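Local coordinates for putative signal recognition particle protein (Chaetomium thermophilum, PDB 5CK4) that binds guanine nucleotides and probably acts as the Arf-like GTPase subunit of the signal recognition particle receptor at the endoplasmic reticulum membrane, at residues I166-D170 and T185-L189; P135-I139 and Y158-L162; T37-R41 and A103-T107. All blocks are in the same frame, centred on the assembly; numbering follows the deposited sequence.

How the interactions relate
The first contact along the chain is interaction 3, where the end of helix 32-40 meets the start of helix 104-109 across a gap of 61 residues, most of them not modelled. Interaction 2 then joins strand 136-140 to the beginning of strand 159-170, closing an 18-residue excursion, most of it likewise not modelled. Interaction 1 follows on the far part of that same strand, which packs against helix 180-201 after a 14-residue connection. Each contact closes before the next opens, so the three stand in series, and none nests in or crosses another. Strand 159-170 carries interactions 1 and 2, whose centres lie about 22 Å apart; interaction 3 ties together two helices flanking the sheet.

Interaction 1: I166-D170 and T185-L189; sequences IFLLD and TASYL
Phe-167 extends from strand 159-170 against one turn of helix 180-201, the strand-to-helix half of a beta-alpha-beta crossover that continues to the parallel strand 214-219, as in P-loop GTPases. The axes of the two short segments run antiparallel at 176° and come within 10.4 Å, a separation spanned mainly by this one ring. Its CG stands anti to the backbone N (chi1 -175°), which carries CE2 and CZ to the helix backbone, where CZ of Phe-167 lies 3.7 Å from Thr-185 O.

The aromatic component is a T-shaped pair: the edge of Phe-167 points at a face of Tyr-188, with centroids 5.6 Å apart and planes at 75°. The atom leading the approach is CE2 of Phe-167, 3.9 Å from CD2 of Tyr-188. A CH-pi contact covers one face of the Phe-167 ring, where Leu-189 CD1 sits 4.1 Å from the ring centroid and close to the ring normal.

Apolar contacts complete the fit. Leu-189 CB reaches Phe-167 CZ at 3.9 Å, and the methyl of Thr-185 lies in the ring plane at the rim, CG2 to CE1 of Phe-167 being 3.8 Å. Thr-185 OG1 bonds to Tyr-181 O, and Asp-170 OD2 forms a salt bridge with Lys-220, which binds the nucleotide. The Tyr-188 ring also has a cation-pi partner in Arg-123. The same Thr-185 CG2 touches a second strand residue, lying 4.0 Å from Leu-169 CB.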
loop_
_atom_site.group_PDB
_atom_site.type_symbol
_atom_site.label_atom_id
_atom_site.label_comp_id
_atom_site.label_asym_id
_atom_site.label_seq_id
_atom_site.Cartn_x
_atom_site.Cartn_y
_atom_site.Cartn_z
ATOM N N ILE A 166 1.784 1.767 -2.864
ATOM C CA ILE A 166 0.737 2.655 -2.378
ATOM C C ILE A 166 -0.491 1.805 -2.057
ATOM O O ILE A 166 -0.994 1.076 -2.927
ATOM C CB ILE A 166 0.365 3.722 -3.420
ATOM C CG1 ILE A 166 1.546 4.655 -3.691
ATOM C CG2 ILE A 166 -0.858 4.516 -2.945
ATOM C CD1 ILE A 166 1.294 5.638 -4.874
ATOM N N PHE A 167 -0.946 1.850 -0.807
ATOM C CA PHE A 167 -2.182 1.161 -0.436
ATOM C C PHE A 167 -3.305 2.199 -0.365
ATOM O O PHE A 167 -3.344 3.014 0.568
ATOM C CB PHE A 167 -2.031 0.452 0.909
ATOM C CG PHE A 167 -3.238 -0.372 1.295
ATOM C CD1 PHE A 167 -4.315 0.207 1.963
ATOM C CD2 PHE A 167 -3.309 -1.722 0.958
ATOM C CE1 PHE A 167 -5.429 -0.553 2.302
ATOM C CE2 PHE A 167 -4.416 -2.486 1.305
ATOM C CZ PHE A 167 -5.471 -1.905 1.973
ATOM N N LEU A 168 -4.206 2.168 -1.347
ATOM C CA LEU A 168 -5.264 3.176 -1.459
ATOM C C LEU A 168 -6.551 2.674 -0.818
ATOM O O LEU A 168 -6.941 1.534 -1.019
ATOM C CB LEU A 168 -5.531 3.497 -2.921
ATOM C CG LEU A 168 -6.303 4.758 -3.342
ATOM C CD1 LEU A 168 -5.483 6.021 -3.082
ATOM C CD2 LEU A 168 -6.643 4.664 -4.815
ATOM N N LEU A 169 -7.212 3.543 -0.056
ATOM C CA LEU A 169 -8.507 3.230 0.540
ATOM C C LEU A 169 -9.445 4.432 0.409
ATOM O O LEU A 169 -8.993 5.573 0.225
ATOM C CB LEU A 169 -8.361 2.807 2.018
ATOM C CG LEU A 169 -7.710 3.827 2.988
ATOM C CD1 LEU A 169 -8.747 4.834 3.551
ATOM C CD2 LEU A 169 -7.007 3.102 4.121
ATOM N N ASP A 170 -10.741 4.159 0.527
ATOM C CA ASP A 170 -11.779 5.181 0.503
ATOM C C ASP A 170 -11.973 5.713 1.924
ATOM O O ASP A 170 -12.553 5.033 2.766
ATOM C CB ASP A 170 -13.075 4.548 -0.042
ATOM C CG ASP A 170 -14.207 5.540 -0.194
ATOM O OD1 ASP A 170 -14.160 6.626 0.419
ATOM O OD2 ASP A 170 -15.167 5.223 -0.927
ATOM N N THR A 185 -10.938 -3.765 4.831
ATOM C CA THR A 185 -9.776 -3.038 4.345
ATOM C C THR A 185 -8.542 -3.307 5.194
ATOM O O THR A 185 -7.444 -3.506 4.667
ATOM C CB THR A 185 -10.063 -1.519 4.313
ATOM O OG1 THR A 185 -11.176 -1.277 3.449
ATOM C CG2 THR A 185 -8.864 -0.737 3.818
ATOM N N ALA A 186 -8.715 -3.312 6.510
ATOM C CA ALA A 186 -7.591 -3.577 7.413
ATOM C C ALA A 186 -7.077 -5.006 7.253
ATOM O O ALA A 186 -5.899 -5.266 7.420
ATOM C CB ALA A 186 -7.997 -3.340 8.851
ATOM N N SER A 187 -7.979 -5.933 6.962
ATOM C CA SER A 187 -7.582 -7.316 6.731
ATOM C C SER A 187 -6.618 -7.421 5.542
ATOM O O SER A 187 -5.618 -8.130 5.600
ATOM C CB SER A 187 -8.819 -8.191 6.522
ATOM O OG SER A 187 -8.444 -9.533 6.330
ATOM N N TYR A 188 -6.928 -6.709 4.466
ATOM C CA TYR A 188 -6.052 -6.648 3.293
ATOM C C TYR A 188 -4.726 -5.993 3.640
ATOM O O TYR A 188 -3.651 -6.518 3.316
ATOM C CB TYR A 188 -6.733 -5.865 2.173
ATOM C CG TYR A 188 -6.117 -6.018 0.796
ATOM C CD1 TYR A 188 -5.030 -6.860 0.567
ATOM C CD2 TYR A 188 -6.636 -5.312 -0.280
ATOM C CE1 TYR A 188 -4.472 -6.985 -0.704
ATOM C CE2 TYR A 188 -6.089 -5.422 -1.540
ATOM C CZ TYR A 188 -5.010 -6.267 -1.750
ATOM O OH TYR A 188 -4.499 -6.381 -3.029
ATOM N N LEU A 189 -4.796 -4.846 4.309
ATOM C CA LEU A 189 -3.578 -4.148 4.724
ATOM C C LEU A 189 -2.719 -5.034 5.633
ATOM O O LEU A 189 -1.477 -5.065 5.517
ATOM C CB LEU A 189 -3.939 -2.829 5.424
ATOM C CG LEU A 189 -2.758 -2.007 5.959
ATOM C CD1 LEU A 189 -1.805 -1.622 4.826
ATOM C CD2 LEU A 189 -3.313 -0.772 6.642
#

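Interaction 2: P135-I139 and Y158-L162; sequences PSLTI and YKSKL
Leu-137 and Ser-160 form a reciprocal backbone pair, with Leu-137 N to Ser-160 O at 2.8 Å and Ser-160 N to Leu-137 O at 3.0 Å. This identifies an antiparallel hydrogen-bonded pair, and the ladder is extended by Ile-139 N to Tyr-158 O at 2.8 Å and by the longer Leu-162 N to Pro-135 O at 3.3 Å, still nearly straight at 171°. An interaxial angle of 145° between the short segments records the twist between the strands.

On the face bearing Ser-136 and Thr-138, Lys-159 reaches across to the neighbouring strand. Bends at chi2 and chi3, both near -65°, fold its chain back so that NZ donates to Thr-138 OG1 at 3.2 Å and, weakly, to Ser-136 O; its CE lies against Ser-136 CB.

Packing is apolar at one end, where Pro-135 CG meets Leu-162 CD2 at 3.7 Å, the side chains crossing at about a right angle. Ile-139 CG1 lies 4.0 Å from Ser-160 CB, a diagonal contact.

Strand 136-140 also pairs with strand 96-98, through Thr-138 and Tyr-97, and strand 159-170 with strand 21-25; helix 123-131 covers Leu-137 and Leu-162 through His-129 and Leu-130.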
loop_
_atom_site.group_PDB
_atom_site.type_symbol
_atom_site.label_atom_id
_atom_site.label_comp_id
_atom_site.label_asym_id
_atom_site.label_seq_id
_atom_site.Cartn_x
_atom_site.Cartn_y
_atom_site.Cartn_z
ATOM N N PRO A 135 11.828 -8.478 -5.601
ATOM C CA PRO A 135 10.747 -8.600 -6.582
ATOM C C PRO A 135 10.960 -7.735 -7.820
ATOM O O PRO A 135 11.335 -6.561 -7.722
ATOM C CB PRO A 135 9.507 -8.141 -5.801
ATOM C CG PRO A 135 10.038 -7.204 -4.774
ATOM C CD PRO A 135 11.444 -7.654 -4.440
ATOM N N SER A 136 10.737 -8.339 -8.982
ATOM C CA SER A 136 10.711 -7.613 -10.235
ATOM C C SER A 136 9.394 -7.915 -10.921
ATOM O O SER A 136 8.926 -9.053 -10.910
ATOM C CB SER A 136 11.882 -8.015 -11.129
ATOM O OG SER A 136 13.106 -7.617 -10.546
ATOM N N LEU A 137 8.786 -6.890 -11.501
ATOM C CA LEU A 137 7.509 -7.062 -12.171
ATOM C C LEU A 137 7.725 -7.234 -13.668
ATOM O O LEU A 137 8.567 -6.562 -14.258
ATOM C CB LEU A 137 6.599 -5.865 -11.905
ATOM C CG LEU A 137 6.285 -5.534 -10.445
ATOM C CD1 LEU A 137 5.155 -4.517 -10.373
ATOM C CD2 LEU A 137 5.923 -6.791 -9.675
ATOM N N THR A 138 6.968 -8.144 -14.271
ATOM C CA THR A 138 6.977 -8.306 -15.717
ATOM C C THR A 138 5.996 -7.318 -16.340
ATOM O O THR A 138 4.797 -7.345 -16.044
ATOM C CB THR A 138 6.615 -9.741 -16.132
ATOM O OG1 THR A 138 7.571 -10.652 -15.579
ATOM C CG2 THR A 138 6.623 -9.873 -17.644
ATOM N N ILE A 139 6.516 -6.443 -17.193
ATOM C CA ILE A 139 5.736 -5.345 -17.749
ATOM C C ILE A 139 5.563 -5.470 -19.260
ATOM O O ILE A 139 6.538 -5.553 -19.995
ATOM C CB ILE A 139 6.408 -3.984 -17.451
ATOM C CG1 ILE A 139 6.623 -3.795 -15.945
ATOM C CG2 ILE A 139 5.588 -2.845 -18.026
ATOM C CD1 ILE A 139 5.350 -3.812 -15.134
ATOM N N TYR A 158 11.770 -5.775 -20.212
ATOM C CA TYR A 158 10.425 -5.635 -19.664
ATOM C C TYR A 158 10.356 -6.062 -18.199
ATOM O O TYR A 158 9.314 -6.513 -17.721
ATOM C CB TYR A 158 9.409 -6.418 -20.500
ATOM C CG TYR A 158 9.948 -7.676 -21.144
ATOM C CD1 TYR A 158 10.047 -8.862 -20.430
ATOM C CD2 TYR A 158 10.343 -7.678 -22.474
ATOM C CE1 TYR A 158 10.536 -10.015 -21.021
ATOM C CE2 TYR A 158 10.834 -8.823 -23.074
ATOM C CZ TYR A 158 10.927 -9.989 -22.343
ATOM O OH TYR A 158 11.417 -11.129 -22.943
ATOM N N LYS A 159 11.472 -5.917 -17.495
ATOM C CA LYS A 159 11.509 -6.185 -16.063
ATOM C C LYS A 159 11.682 -4.879 -15.299
ATOM O O LYS A 159 12.534 -4.059 -15.643
ATOM C CB LYS A 159 12.638 -7.160 -15.722
ATOM C CG LYS A 159 12.489 -8.535 -16.365
ATOM C CD LYS A 159 11.261 -9.267 -15.841
ATOM C CE LYS A 159 11.401 -9.594 -14.358
ATOM N NZ LYS A 159 10.185 -10.251 -13.797
ATOM N N SER A 160 10.870 -4.686 -14.265
ATOM C CA SER A 160 10.928 -3.460 -13.481
ATOM C C SER A 160 11.079 -3.750 -11.989
ATOM O O SER A 160 10.356 -4.573 -11.430
ATOM C CB SER A 160 9.680 -2.610 -13.723
ATOM O OG SER A 160 9.696 -1.450 -12.909
ATOM N N LYS A 161 12.018 -3.063 -11.352
ATOM C CA LYS A 161 12.272 -3.250 -9.928
ATOM C C LYS A 161 11.174 -2.613 -9.064
ATOM O O LYS A 161 10.856 -1.432 -9.213
ATOM C CB LYS A 161 13.648 -2.680 -9.571
ATOM C CG LYS A 161 14.066 -2.871 -8.124
ATOM C CD LYS A 161 15.586 -2.732 -7.984
ATOM C CE LYS A 161 16.025 -2.727 -6.525
ATOM N NZ LYS A 161 15.410 -1.592 -5.775
ATOM N N LEU A 162 10.591 -3.408 -8.170
ATOM C CA LEU A 162 9.580 -2.910 -7.237
ATOM C C LEU A 162 10.241 -2.114 -6.112
ATOM O O LEU A 162 11.076 -2.647 -5.383
ATOM C CB LEU A 162 8.788 -4.076 -6.653
ATOM C CG LEU A 162 7.698 -3.685 -5.656
ATOM C CD1 LEU A 162 6.648 -2.807 -6.329
ATOM C CD2 LEU A 162 7.071 -4.934 -5.054
#

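Interaction 3: T37-R41 and A103-T107; sequences TLFER and AAGAT
Gly-105 meets the last turn of helix 32-40 backbone to backbone: its CA lies 3.0 Å from Phe-39 O, in a CA-H...O contact with an angle of 163° at the hydrogen. The position is stringent, because a CB built on this glycine would fall 1.5 Å from the same oxygen. One residue along, Gly-105 N donates to Glu-40 O at 3.4 Å, a weak bond bent to 143°. Successive carbonyls of one helix end thus address the CA and the N of a single residue.

Side chains flank this core. The Phe-39 ring stretches alongside the first turn of helix 104-109, its CG anti to the backbone N (chi1 176°), which carries the far end of the ring to the peptide joining Gly-105 and Ala-106. There CZ is 3.5 Å from Gly-105 O and CE2 is 3.8 Å from Ala-106 N, both met obliquely. At a separate point, the aliphatic part of Glu-40 rests on Ala-103, CB to CB at 4.1 Å.

Further out, Trp-309 packs edge-to-face with the Phe-39 ring, and Phe-111 and Leu-113 also touch it. A leucine in place of Phe-39 would probably leave a gap beside the Gly-105 to Ala-106 peptide and deprive Trp-309 of its aromatic mate. Helix 32-40 itself begins at the nucleotide-binding Lys-32 and Thr-33, where Thr-37 OG1 is bonded to Thr-33 O.

Ala-103 is the N-cap residue, so Gly-105 belongs to the opening turn of its helix, and its CA-H and N-H meet two carbonyls, Phe-39 O and Glu-40 O, from the closing turn of the other. Partial charges of opposite sign probably meet here, but with one weak bond and one C-H contact the chemistry implies a backbone fit that depends on the missing side chain.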
loop_
_atom_site.group_PDB
_atom_site.type_symbol
_atom_site.label_atom_id
_atom_site.label_comp_id
_atom_site.label_asym_id
_atom_site.label_seq_id
_atom_site.Cartn_x
_atom_site.Cartn_y
_atom_site.Cartn_z
ATOM N N THR A 37 -5.288 7.056 -13.871
ATOM C CA THR A 37 -5.655 7.976 -14.941
ATOM C C THR A 37 -5.045 9.348 -14.694
ATOM O O THR A 37 -4.511 9.965 -15.609
ATOM C CB THR A 37 -7.182 8.107 -15.084
ATOM O OG1 THR A 37 -7.738 6.833 -15.428
ATOM C CG2 THR A 37 -7.540 9.118 -16.164
ATOM N N LEU A 38 -5.101 9.804 -13.444
ATOM C CA LEU A 38 -4.521 11.093 -13.079
ATOM C C LEU A 38 -3.008 11.061 -13.264
ATOM O O LEU A 38 -2.414 12.007 -13.794
ATOM C CB LEU A 38 -4.852 11.443 -11.627
ATOM C CG LEU A 38 -4.278 12.771 -11.119
ATOM C CD1 LEU A 38 -4.751 13.929 -11.977
ATOM C CD2 LEU A 38 -4.640 13.021 -9.653
ATOM N N PHE A 39 -2.400 9.959 -12.828
ATOM C CA PHE A 39 -0.956 9.778 -12.877
ATOM C C PHE A 39 -0.460 9.812 -14.308
ATOM O O PHE A 39 0.584 10.388 -14.592
ATOM C CB PHE A 39 -0.558 8.455 -12.205
ATOM C CG PHE A 39 0.920 8.137 -12.290
ATOM C CD1 PHE A 39 1.802 8.607 -11.329
ATOM C CD2 PHE A 39 1.418 7.345 -13.313
ATOM C CE1 PHE A 39 3.154 8.312 -11.398
ATOM C CE2 PHE A 39 2.770 7.048 -13.391
ATOM C CZ PHE A 39 3.639 7.527 -12.433
ATOM N N GLU A 40 -1.220 9.216 -15.217
ATOM C CA GLU A 40 -0.804 9.155 -16.613
ATOM C C GLU A 40 -1.040 10.475 -17.357
ATOM O O GLU A 40 -0.193 10.905 -18.138
ATOM C CB GLU A 40 -1.471 7.971 -17.321
ATOM C CG GLU A 40 -1.086 6.621 -16.713
ATOM C CD GLU A 40 -1.669 5.440 -17.467
ATOM O OE1 GLU A 40 -2.802 5.555 -17.983
ATOM O OE2 GLU A 40 -0.987 4.397 -17.548
ATOM N N ARG A 41 -2.180 11.114 -17.100
ATOM C CA ARG A 41 -2.485 12.427 -17.664
ATOM C C ARG A 41 -1.884 13.541 -16.817
ATOM O O ARG A 41 -0.670 13.606 -16.628
ATOM C CB ARG A 41 -3.997 12.636 -17.767
ATOM C CG ARG A 41 -4.729 11.571 -18.572
ATOM C CD ARG A 41 -6.229 11.850 -18.626
ATOM N NE ARG A 41 -6.939 10.879 -19.457
ATOM C CZ ARG A 41 -8.264 10.790 -19.540
ATOM N NH1 ARG A 41 -9.035 11.613 -18.841
ATOM N NH2 ARG A 41 -8.819 9.872 -20.322
ATOM N N ALA A 103 3.475 6.970 -21.348
ATOM C CA ALA A 103 2.677 7.923 -20.583
ATOM C C ALA A 103 3.539 9.014 -19.962
ATOM O O ALA A 103 4.544 8.728 -19.315
ATOM C CB ALA A 103 1.882 7.204 -19.505
ATOM N N ALA A 104 3.122 10.263 -20.158
ATOM C CA ALA A 104 3.852 11.427 -19.657
ATOM C C ALA A 104 4.066 11.392 -18.144
ATOM O O ALA A 104 5.099 11.837 -17.646
ATOM C CB ALA A 104 3.135 12.710 -20.059
ATOM N N GLY A 105 3.091 10.863 -17.418
ATOM C CA GLY A 105 3.199 10.786 -15.974
ATOM C C GLY A 105 4.314 9.869 -15.508
ATOM O O GLY A 105 4.947 10.112 -14.477
ATOM N N ALA A 106 4.558 8.809 -16.270
ATOM C CA ALA A 106 5.608 7.863 -15.920
ATOM C C ALA A 106 6.997 8.391 -16.287
ATOM O O ALA A 106 7.977 8.088 -15.614
ATOM C CB ALA A 106 5.346 6.511 -16.569
ATOM N N THR A 107 7.084 9.196 -17.339
ATOM C CA THR A 107 8.378 9.736 -17.750
ATOM C C THR A 107 8.817 10.869 -16.830
ATOM O O THR A 107 9.984 10.957 -16.454
ATOM C CB THR A 107 8.369 10.240 -19.207
ATOM O OG1 THR A 107 7.741 11.526 -19.275
ATOM C CG2 THR A 107 7.638 9.259 -20.112
#